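PDB 5M45: acetone carboxylase alpha subunit from Xanthobacter autotrophicus Py2, which belongs to the hydantoinase B/oxoprolinase family and forms one subunit of a larger carboxylase assembly, with manganese and magnesium ions bound to it. Local coordinates for residues Glu266-Gly271 with Ala374-Glu379; Gly355-Met360 with Glu368-Gly373; Arg30-Thr35 with Gly39-Leu44. One frame throughout, in Å; residues are numbered along the deposited sequence.

Interaction 1: residues Glu266-Gly271 with Ala374-Glu379; sequences EAVEHG and AAYGTE. With AE4 (3,6,9,12,15-pentaoxaheptadecan-1-ol), chain P.
Val268 and Tyr376 make the side-chain part of this contact, a light apolar touch between a helix and a short helical turn. CG1 of Val268 comes within 4.3 Å of Tyr376 CD2 and meets the phenol ring at an oblique angle. The valine reaches out because its CG1 continues the line away from its backbone N (chi1 -176°). Tyr376 instead carries its CG anti to its own carbonyl carbon (chi1 -71°), and the ring is thereby set between the valine methyl and the 3,6,9,12,15-pentaoxaheptadecan-1-ol chain. That ligand runs over one face of the ring: its C14 sits 3.9 Å above the plane, shifted toward the rim, while its ether oxygen O13 is 3.6 Å from Tyr376 CE1. Ala375 adds a methyl group to the same part of the pocket, with CB 3.8 Å from C14 of the ligand, and the ligand takes a hydrogen bond from Lys120 NZ. The phenol hydroxyl has its polar partner in Asp100.

The backbones themselves come together at Gly271, which has no side chain to hold them apart; its carbonyl carbon lies 4.1 Å from Ala374 N. No hydrogen bond crosses between the two segments. The turn is instead tied internally, since Thr378 OG1 donates to Ala374 O over 3.0 Å, at 157° to the carbonyl bond, and Thr378 N bonds to Ala375 O. The same threonine hydroxyl is also bonded to Trp330.

The contact thus sets helix 257-282 against helix 373-376, just before the chain enters strand 378-381, the outermost of a mixed sheet within this chain, while helix 349-361 packs against Ala374 and helix 24-38 against Tyr376.

Interaction 2: residues Gly355-Met360 with Glu368-Gly373; sequences GIWVMM and EMINDG
Trp357, on helix 349-361, reaches across to Ile370 and Asn371 in the loop that returns the chain to helix 373-376. The loop closes in an Asx turn at Asn371, a capping arrangement that leads into this short helix, and the indole lies against the backbone just ahead of it.

Two hydrogen bonds define the polar part. Trp357 NE1 donates to Asn371 O at 2.9 Å, but the bond is clearly bent, with an N-H...O angle of 131°; the nitrogen stands above the carbonyl plane, and the oxygen is itself tilted from the indole plane. The second is the capping bond, in which Asn371 OD1 accepts from Gly373 N at 3.0 Å and a straighter 156°. The other end of this amide is held too: ND2 is bonded to Leu102 O and probably to Ala267 O, which together with the capping bond should fix the rotation of the carboxamide. Asp372 similarly reaches Ser101 N, so strand 101-104 braces the loop.

Apolar contact comes from the far rim of the indole. Trp357 extends with CG anti to the backbone N (chi1 175°), bringing the six-membered ring up to the CG2 branch of Ile370. Ile370 also packs against an apolar side chain of another protein chain. CG2 sits 3.8 Å from Trp357 CH2 and 3.9 Å from CZ2, meeting the ring obliquely.

Interaction 3: residues Arg30-Thr35 with Gly39-Leu44; sequences RLMAAT and GRYAGL
Thr35 is gripped twice by the loop Gly39-Leu44, once through its hydroxyl and once through its carbonyl oxygen. OG1 accepts from Ala42 N at 2.9 Å along a fairly straight path, 158° at the hydrogen, and itself donates to Leu31 O at 2.8 Å, joining the loop to the previous helical turn. Leu31 O serves two donors, Thr35 N and Thr35 OG1, which approach it from opposite faces of its plane. The hydroxyl can do this because OG1 stands anti to the carbonyl carbon (chi1 -54°), leaving CG2 against Arg40 O and Tyr41 CA. Thr35 CA makes a CH...O contact of 3.3 Å with Arg40 O.

The bond to Thr35 O, from Gly39 N at 2.9 Å, is an i to i+4 bond at the C-terminal end of helix 24-38, where Gly39 leaves helical geometry with positive phi. The chain then folds back through a type II turn closed by Gly43 N and Arg40 O, overlapped by a type I' turn (Leu44 N to Tyr41 O) with Ala42 and Gly43, both of positive phi, at its corners.

Methyl groups pack round the turns. Ala34 CB lies against the Ala42-Gly43 peptide, 3.7 Å from Gly43 N, Leu31 CD2 is 4.0 Å from Ala42 CB, and the bent Met32 chain carries CE obliquely to Tyr41 CE1 at 4.2 Å. The Tyr41 hydroxyl is bonded to Asp100 and Asn96.

How the interactions relate
Interaction 1 joins the other two, its centre lying about 9 Å from that of interaction 2 and about 11 Å from that of interaction 3; these two do not touch, their centres being about 19 Å apart. Helix 257-282 contributes to both connections: Ala267 O is 3.0 Å from Asn371 ND2, and Glu269 OE1 is 2.8 Å from Tyr41 N, probably a hydrogen bond. Val268 CB also packs 3.6 Å from Tyr41 CD2. From segment 374-379, Thr378 packs on Met360 and Tyr376 on Met32 and Tyr41; both tyrosines bond Asp100, one on each carboxylate oxygen. 3,6,9,12,15-Pentaoxaheptadecan-1-ol touches interaction 1 directly and passes about 4 Å from the Thr35 side chain, whereas that of Trp357 stays about 8 Å away.

Interaction 1: residues Glu266-Gly271 with Ala374-Glu379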
loop_
_atom_site.group_PDB
_atom_site.type_symbol
_atom_site.label_atom_id
_atom_site.label_comp_id
_atom_site.label_asym_id
_atom_site.label_seq_id
_atom_site.Cartn_x
_atom_site.Cartn_y
_atom_site.Cartn_z
ATOM N N GLU A 266 2.247 36.067 -17.774
ATOM C CA GLU A 266 2.849 36.431 -19.059
ATOM C C GLU A 266 3.883 35.392 -19.527
ATOM O O GLU A 266 3.957 35.117 -20.728
ATOM C CB GLU A 266 3.489 37.822 -19.037
ATOM C CG GLU A 266 2.509 38.992 -18.864
ATOM C CD GLU A 266 3.162 40.367 -19.004
ATOM O OE1 GLU A 266 4.244 40.471 -19.669
ATOM O OE2 GLU A 266 2.582 41.368 -18.438
ATOM N N ALA A 267 4.664 34.820 -18.593
ATOM C CA ALA A 267 5.721 33.855 -18.962
ATOM C C ALA A 267 5.133 32.604 -19.669
ATOM O O ALA A 267 5.759 32.054 -20.573
ATOM C CB ALA A 267 6.574 33.457 -17.745
ATOM N N VAL A 268 3.909 32.211 -19.300
ATOM C CA VAL A 268 3.244 31.074 -19.900
ATOM C C VAL A 268 2.809 31.407 -21.340
ATOM O O VAL A 268 3.095 30.641 -22.305
ATOM C CB VAL A 268 2.021 30.616 -19.038
ATOM C CG1 VAL A 268 1.394 29.355 -19.634
ATOM C CG2 VAL A 268 2.395 30.361 -17.585
ATOM N N GLU A 269 2.141 32.540 -21.520
ATOM C CA GLU A 269 1.725 32.954 -22.881
ATOM C C GLU A 269 2.951 33.177 -23.799
ATOM O O GLU A 269 2.909 32.846 -24.982
ATOM C CB GLU A 269 0.824 34.203 -22.841
ATOM C CG GLU A 269 0.512 34.879 -24.180
ATOM C CD GLU A 269 -0.200 34.002 -25.210
ATOM O OE1 GLU A 269 -0.655 32.867 -24.882
ATOM O OE2 GLU A 269 -0.320 34.479 -26.390
ATOM N N HIS A 270 4.028 33.725 -23.238
ATOM C CA HIS A 270 5.305 33.870 -23.980
ATOM C C HIS A 270 5.797 32.491 -24.507
ATOM O O HIS A 270 6.233 32.355 -25.662
ATOM C CB HIS A 270 6.320 34.535 -23.048
ATOM C CG HIS A 270 7.637 34.884 -23.678
ATOM N ND1 HIS A 270 8.666 35.430 -22.944
ATOM C CD2 HIS A 270 8.103 34.761 -24.940
ATOM C CE1 HIS A 270 9.699 35.648 -23.730
ATOM N NE2 HIS A 270 9.390 35.255 -24.944
ATOM N N GLY A 271 5.742 31.483 -23.646
ATOM C CA GLY A 271 5.977 30.074 -24.050
ATOM C C GLY A 271 5.149 29.562 -25.210
ATOM O O GLY A 271 5.682 28.925 -26.120
ATOM N N ALA A 374 3.804 25.798 -24.156
ATOM C CA ALA A 374 3.799 24.902 -25.308
ATOM C C ALA A 374 2.712 23.802 -25.249
ATOM O O ALA A 374 2.203 23.374 -26.294
ATOM C CB ALA A 374 5.189 24.292 -25.519
ATOM N N ALA A 375 2.304 23.376 -24.057
ATOM C CA ALA A 375 1.151 22.444 -23.955
ATOM C C ALA A 375 -0.142 23.109 -24.390
ATOM O O ALA A 375 -0.949 22.476 -25.076
ATOM C CB ALA A 375 0.992 21.894 -22.542
ATOM N N TYR A 376 -0.350 24.373 -24.001
ATOM C CA TYR A 376 -1.519 25.139 -24.463
ATOM C C TYR A 376 -1.502 25.355 -26.001
ATOM O O TYR A 376 -2.553 25.576 -26.602
ATOM C CB TYR A 376 -1.688 26.489 -23.704
ATOM C CG TYR A 376 -2.128 26.328 -22.249
ATOM C CD1 TYR A 376 -3.459 26.052 -21.950
ATOM C CD2 TYR A 376 -1.219 26.365 -21.183
ATOM C CE1 TYR A 376 -3.869 25.856 -20.645
ATOM C CE2 TYR A 376 -1.627 26.189 -19.871
ATOM C CZ TYR A 376 -2.958 25.924 -19.601
ATOM O OH TYR A 376 -3.392 25.699 -18.311
ATOM N N GLY A 377 -0.339 25.281 -26.654
ATOM C CA GLY A 377 -0.253 25.435 -28.101
ATOM C C GLY A 377 -0.324 24.148 -28.906
ATOM O O GLY A 377 -0.090 24.172 -30.100
ATOM N N THR A 378 -0.648 23.026 -28.260
ATOM C CA THR A 378 -0.744 21.697 -28.902
ATOM C C THR A 378 -2.121 21.058 -28.603
ATOM O O THR A 378 -2.608 21.146 -27.488
ATOM C CB THR A 378 0.377 20.776 -28.349
ATOM O OG1 THR A 378 1.654 21.411 -28.451
ATOM C CG2 THR A 378 0.415 19.449 -29.083
ATOM N N GLU A 379 -2.764 20.468 -29.613
ATOM C CA GLU A 379 -4.024 19.732 -29.407
ATOM C C GLU A 379 -3.736 18.214 -29.352
ATOM O O GLU A 379 -2.961 17.714 -30.178
ATOM C CB GLU A 379 -5.017 20.008 -30.524
ATOM C CG GLU A 379 -5.539 21.435 -30.612
ATOM C CD GLU A 379 -6.279 21.701 -31.923
ATOM O OE1 GLU A 379 -6.300 22.888 -32.301
ATOM O OE2 GLU A 379 -6.716 20.759 -32.637
HETATM C C2 AE4 P . -9.816 23.163 -27.385
HETATM C C3 AE4 P . -10.128 23.515 -25.931
HETATM O O4 AE4 P . -9.147 24.437 -25.446
HETATM C C5 AE4 P . -9.528 25.198 -24.289
HETATM C C6 AE4 P . -8.294 25.578 -23.463
HETATM O O7 AE4 P . -8.219 24.863 -22.219
HETATM C C8 AE4 P . -7.881 23.478 -22.393
HETATM C C9 AE4 P . -7.908 22.785 -21.042
HETATM C C11 AE4 P . -5.800 21.640 -20.820
HETATM O O10 AE4 P . -6.588 22.783 -20.496
HETATM C C12 AE4 P . -4.414 22.100 -21.237
HETATM O O13 AE4 P . -3.575 22.267 -20.093
HETATM C C14 AE4 P . -2.198 22.118 -20.416
HETATM C C15 AE4 P . -1.339 22.502 -19.217
HETATM O O16 AE4 P . -1.447 21.469 -18.238
HETATM C C17 AE4 P . -0.374 20.535 -18.242
HETATM C C18 AE4 P . -0.549 19.629 -17.030
HETATM O O19 AE4 P . -0.576 20.426 -15.824
#

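Interaction 2: residues Gly355-Met360 with Glu368-Gly373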
loop_
_atom_site.group_PDB
_atom_site.type_symbol
_atom_site.label_atom_id
_atom_site.label_comp_id
_atom_site.label_asym_id
_atom_site.label_seq_id
_atom_site.Cartn_x
_atom_site.Cartn_y
_atom_site.Cartn_z
ATOM N N GLY A 355 5.208 13.804 -21.795
ATOM C CA GLY A 355 6.356 13.263 -22.510
ATOM C C GLY A 355 6.521 13.789 -23.936
ATOM O O GLY A 355 7.654 13.959 -24.418
ATOM N N ILE A 356 5.399 14.034 -24.629
ATOM C CA ILE A 356 5.464 14.689 -25.945
ATOM C C ILE A 356 6.059 16.099 -25.786
ATOM O O ILE A 356 6.886 16.531 -26.623
ATOM C CB ILE A 356 4.098 14.695 -26.656
ATOM C CG1 ILE A 356 3.657 13.253 -26.972
ATOM C CG2 ILE A 356 4.157 15.533 -27.973
ATOM C CD1 ILE A 356 2.169 13.100 -27.351
ATOM N N TRP A 357 5.675 16.792 -24.712
ATOM C CA TRP A 357 6.222 18.119 -24.368
ATOM C C TRP A 357 7.732 18.032 -24.125
ATOM O O TRP A 357 8.481 18.860 -24.652
ATOM C CB TRP A 357 5.444 18.740 -23.191
ATOM C CG TRP A 357 5.980 20.036 -22.685
ATOM C CD1 TRP A 357 5.623 21.278 -23.090
ATOM C CD2 TRP A 357 6.989 20.213 -21.690
ATOM N NE1 TRP A 357 6.333 22.241 -22.388
ATOM C CE2 TRP A 357 7.168 21.602 -21.506
ATOM C CE3 TRP A 357 7.722 19.330 -20.878
ATOM C CZ2 TRP A 357 8.072 22.125 -20.565
ATOM C CZ3 TRP A 357 8.620 19.831 -19.963
ATOM C CH2 TRP A 357 8.800 21.223 -19.824
ATOM N N VAL A 358 8.183 16.991 -23.410
ATOM C CA VAL A 358 9.626 16.740 -23.214
ATOM C C VAL A 358 10.362 16.625 -24.559
ATOM O O VAL A 358 11.406 17.271 -24.765
ATOM C CB VAL A 358 9.870 15.494 -22.310
ATOM C CG1 VAL A 358 11.354 15.132 -22.261
ATOM C CG2 VAL A 358 9.365 15.757 -20.880
ATOM N N MET A 359 9.807 15.824 -25.478
ATOM C CA MET A 359 10.379 15.718 -26.814
ATOM C C MET A 359 10.465 17.079 -27.507
ATOM O O MET A 359 11.529 17.409 -28.093
ATOM C CB MET A 359 9.612 14.728 -27.693
ATOM C CG MET A 359 10.168 14.691 -29.106
ATOM S SD MET A 359 9.017 14.252 -30.372
ATOM C CE MET A 359 7.839 15.563 -30.293
ATOM N N MET A 360 9.392 17.865 -27.451
ATOM C CA MET A 360 9.420 19.230 -27.985
ATOM C C MET A 360 10.579 20.098 -27.445
ATOM O O MET A 360 11.211 20.819 -28.211
ATOM C CB MET A 360 8.101 19.980 -27.735
ATOM C CG MET A 360 6.877 19.422 -28.472
ATOM S SD MET A 360 5.290 20.005 -27.787
ATOM C CE MET A 360 5.308 21.629 -28.264
ATOM N N GLU A 368 13.431 28.606 -26.348
ATOM C CA GLU A 368 12.289 29.411 -25.941
ATOM C C GLU A 368 12.038 29.218 -24.442
ATOM O O GLU A 368 12.809 28.541 -23.730
ATOM C CB GLU A 368 11.039 29.027 -26.742
ATOM C CG GLU A 368 11.218 28.837 -28.245
ATOM C CD GLU A 368 11.904 29.963 -28.953
ATOM O OE1 GLU A 368 11.428 31.100 -28.858
ATOM O OE2 GLU A 368 12.914 29.666 -29.666
ATOM N N MET A 369 10.963 29.811 -23.944
ATOM C CA MET A 369 10.548 29.580 -22.549
ATOM C C MET A 369 10.166 28.108 -22.388
ATOM O O MET A 369 9.336 27.577 -23.159
ATOM C CB MET A 369 9.362 30.463 -22.158
ATOM C CG MET A 369 9.614 31.974 -22.154
ATOM S SD MET A 369 10.783 32.435 -20.850
ATOM C CE MET A 369 9.692 32.497 -19.445
ATOM N N ILE A 370 10.760 27.450 -21.388
ATOM C CA ILE A 370 10.496 26.033 -21.096
ATOM C C ILE A 370 9.514 26.002 -19.890
ATOM O O ILE A 370 9.921 26.112 -18.720
ATOM C CB ILE A 370 11.806 25.297 -20.776
ATOM C CG1 ILE A 370 12.840 25.483 -21.901
ATOM C CG2 ILE A 370 11.562 23.830 -20.452
ATOM C CD1 ILE A 370 12.441 24.920 -23.222
ATOM N N ASN A 371 8.225 25.885 -20.222
ATOM C CA ASN A 371 7.134 25.903 -19.269
ATOM C C ASN A 371 5.851 25.359 -19.940
ATOM O O ASN A 371 5.934 24.829 -21.055
ATOM C CB ASN A 371 6.972 27.304 -18.647
ATOM C CG ASN A 371 6.600 28.391 -19.658
ATOM O OD1 ASN A 371 5.999 28.123 -20.698
ATOM N ND2 ASN A 371 6.934 29.642 -19.336
ATOM N N ASP A 372 4.688 25.495 -19.292
ATOM C CA ASP A 372 3.436 24.924 -19.808
ATOM C C ASP A 372 2.844 25.613 -21.046
ATOM O O ASP A 372 1.893 25.081 -21.637
ATOM C CB ASP A 372 2.371 24.847 -18.681
ATOM C CG ASP A 372 2.667 23.753 -17.676
ATOM O OD1 ASP A 372 3.415 22.775 -18.021
ATOM O OD2 ASP A 372 2.204 23.821 -16.498
ATOM N N GLY A 373 3.396 26.762 -21.455
ATOM C CA GLY A 373 2.901 27.474 -22.636
ATOM C C GLY A 373 2.761 26.596 -23.888
ATOM O O GLY A 373 1.697 26.620 -24.568
#

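Interaction 3: residues Arg30-Thr35 with Gly39-Leu44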
loop_
_atom_site.group_PDB
_atom_site.type_symbol
_atom_site.label_atom_id
_atom_site.label_comp_id
_atom_site.label_asym_id
_atom_site.label_seq_id
_atom_site.Cartn_x
_atom_site.Cartn_y
_atom_site.Cartn_z
ATOM N N ARG A 30 -11.673 30.947 -14.368
ATOM C CA ARG A 30 -11.656 32.238 -15.085
ATOM C C ARG A 30 -10.554 32.222 -16.145
ATOM O O ARG A 30 -10.783 32.577 -17.299
ATOM C CB ARG A 30 -11.472 33.432 -14.106
ATOM C CG ARG A 30 -11.237 34.775 -14.797
ATOM C CD ARG A 30 -11.288 35.986 -13.866
ATOM N NE ARG A 30 -10.204 35.937 -12.867
ATOM C CZ ARG A 30 -8.956 36.389 -13.032
ATOM N NH1 ARG A 30 -8.544 36.906 -14.155
ATOM N NH2 ARG A 30 -8.084 36.353 -12.016
ATOM N N LEU A 31 -9.374 31.769 -15.761
ATOM C CA LEU A 31 -8.242 31.688 -16.689
ATOM C C LEU A 31 -8.443 30.683 -17.835
ATOM O O LEU A 31 -8.081 30.972 -18.985
ATOM C CB LEU A 31 -6.950 31.395 -15.934
ATOM C CG LEU A 31 -6.547 32.401 -14.844
ATOM C CD1 LEU A 31 -5.224 31.944 -14.208
ATOM C CD2 LEU A 31 -6.399 33.799 -15.364
ATOM N N MET A 32 -9.018 29.526 -17.535
ATOM C CA MET A 32 -9.271 28.519 -18.575
ATOM C C MET A 32 -10.352 28.987 -19.578
ATOM O O MET A 32 -10.238 28.744 -20.789
ATOM C CB MET A 32 -9.637 27.145 -17.969
ATOM C CG MET A 32 -8.529 26.484 -17.136
ATOM S SD MET A 32 -6.947 26.180 -17.981
ATOM C CE MET A 32 -6.074 27.709 -17.576
ATOM N N ALA A 33 -11.373 29.669 -19.070
ATOM C CA ALA A 33 -12.442 30.208 -19.941
ATOM C C ALA A 33 -11.916 31.286 -20.910
ATOM O O ALA A 33 -12.327 31.332 -22.077
ATOM C CB ALA A 33 -13.610 30.759 -19.085
ATOM N N ALA A 34 -11.021 32.145 -20.413
ATOM C CA ALA A 34 -10.406 33.202 -21.247
ATOM C C ALA A 34 -9.440 32.585 -22.292
ATOM O O ALA A 34 -9.389 33.067 -23.431
ATOM C CB ALA A 34 -9.677 34.236 -20.403
ATOM N N THR A 35 -8.722 31.516 -21.902
ATOM C CA THR A 35 -7.879 30.756 -22.832
ATOM C C THR A 35 -8.690 30.172 -23.985
ATOM O O THR A 35 -8.336 30.332 -25.157
ATOM C CB THR A 35 -7.066 29.661 -22.101
ATOM O OG1 THR A 35 -6.326 30.246 -21.025
ATOM C CG2 THR A 35 -6.071 28.955 -23.072
ATOM N N GLY A 39 -7.992 31.994 -27.520
ATOM C CA GLY A 39 -6.834 31.298 -28.054
ATOM C C GLY A 39 -5.485 31.708 -27.473
ATOM O O GLY A 39 -4.468 31.192 -27.907
ATOM N N ARG A 40 -5.454 32.601 -26.481
ATOM C CA ARG A 40 -4.206 32.980 -25.805
ATOM C C ARG A 40 -4.266 32.589 -24.338
ATOM O O ARG A 40 -5.330 32.689 -23.749
ATOM C CB ARG A 40 -4.008 34.480 -25.919
ATOM C CG ARG A 40 -3.720 34.880 -27.362
ATOM C CD ARG A 40 -4.367 36.160 -27.687
ATOM N NE ARG A 40 -4.257 36.510 -29.097
ATOM C CZ ARG A 40 -3.180 37.035 -29.692
ATOM N NH1 ARG A 40 -3.275 37.331 -30.985
ATOM N NH2 ARG A 40 -2.014 37.268 -29.044
ATOM N N TYR A 41 -3.154 32.156 -23.750
ATOM C CA TYR A 41 -3.184 31.776 -22.329
ATOM C C TYR A 41 -3.700 32.945 -21.446
ATOM O O TYR A 41 -3.224 34.081 -21.553
ATOM C CB TYR A 41 -1.819 31.307 -21.813
ATOM C CG TYR A 41 -1.827 30.977 -20.326
ATOM C CD1 TYR A 41 -2.377 29.774 -19.861
ATOM C CD2 TYR A 41 -1.358 31.879 -19.375
ATOM C CE1 TYR A 41 -2.418 29.483 -18.500
ATOM C CE2 TYR A 41 -1.383 31.579 -18.017
ATOM C CZ TYR A 41 -1.897 30.386 -17.586
ATOM O OH TYR A 41 -1.905 30.079 -16.247
ATOM N N ALA A 42 -4.701 32.634 -20.621
ATOM C CA ALA A 42 -5.295 33.588 -19.689
ATOM C C ALA A 42 -5.956 34.821 -20.357
ATOM O O ALA A 42 -6.189 35.834 -19.680
ATOM C CB ALA A 42 -4.252 34.047 -18.677
ATOM N N GLY A 43 -6.239 34.759 -21.659
ATOM C CA GLY A 43 -6.741 35.929 -22.402
ATOM C C GLY A 43 -5.771 37.071 -22.637
ATOM O O GLY A 43 -6.187 38.165 -23.025
ATOM N N LEU A 44 -4.473 36.815 -22.466
ATOM C CA LEU A 44 -3.439 37.840 -22.621
ATOM C C LEU A 44 -3.151 38.148 -24.090
ATOM O O LEU A 44 -2.283 37.518 -24.722
ATOM C CB LEU A 44 -2.156 37.410 -21.911
ATOM C CG LEU A 44 -2.216 37.370 -20.388
ATOM C CD1 LEU A 44 -1.085 36.547 -19.773
ATOM C CD2 LEU A 44 -2.219 38.782 -19.813
#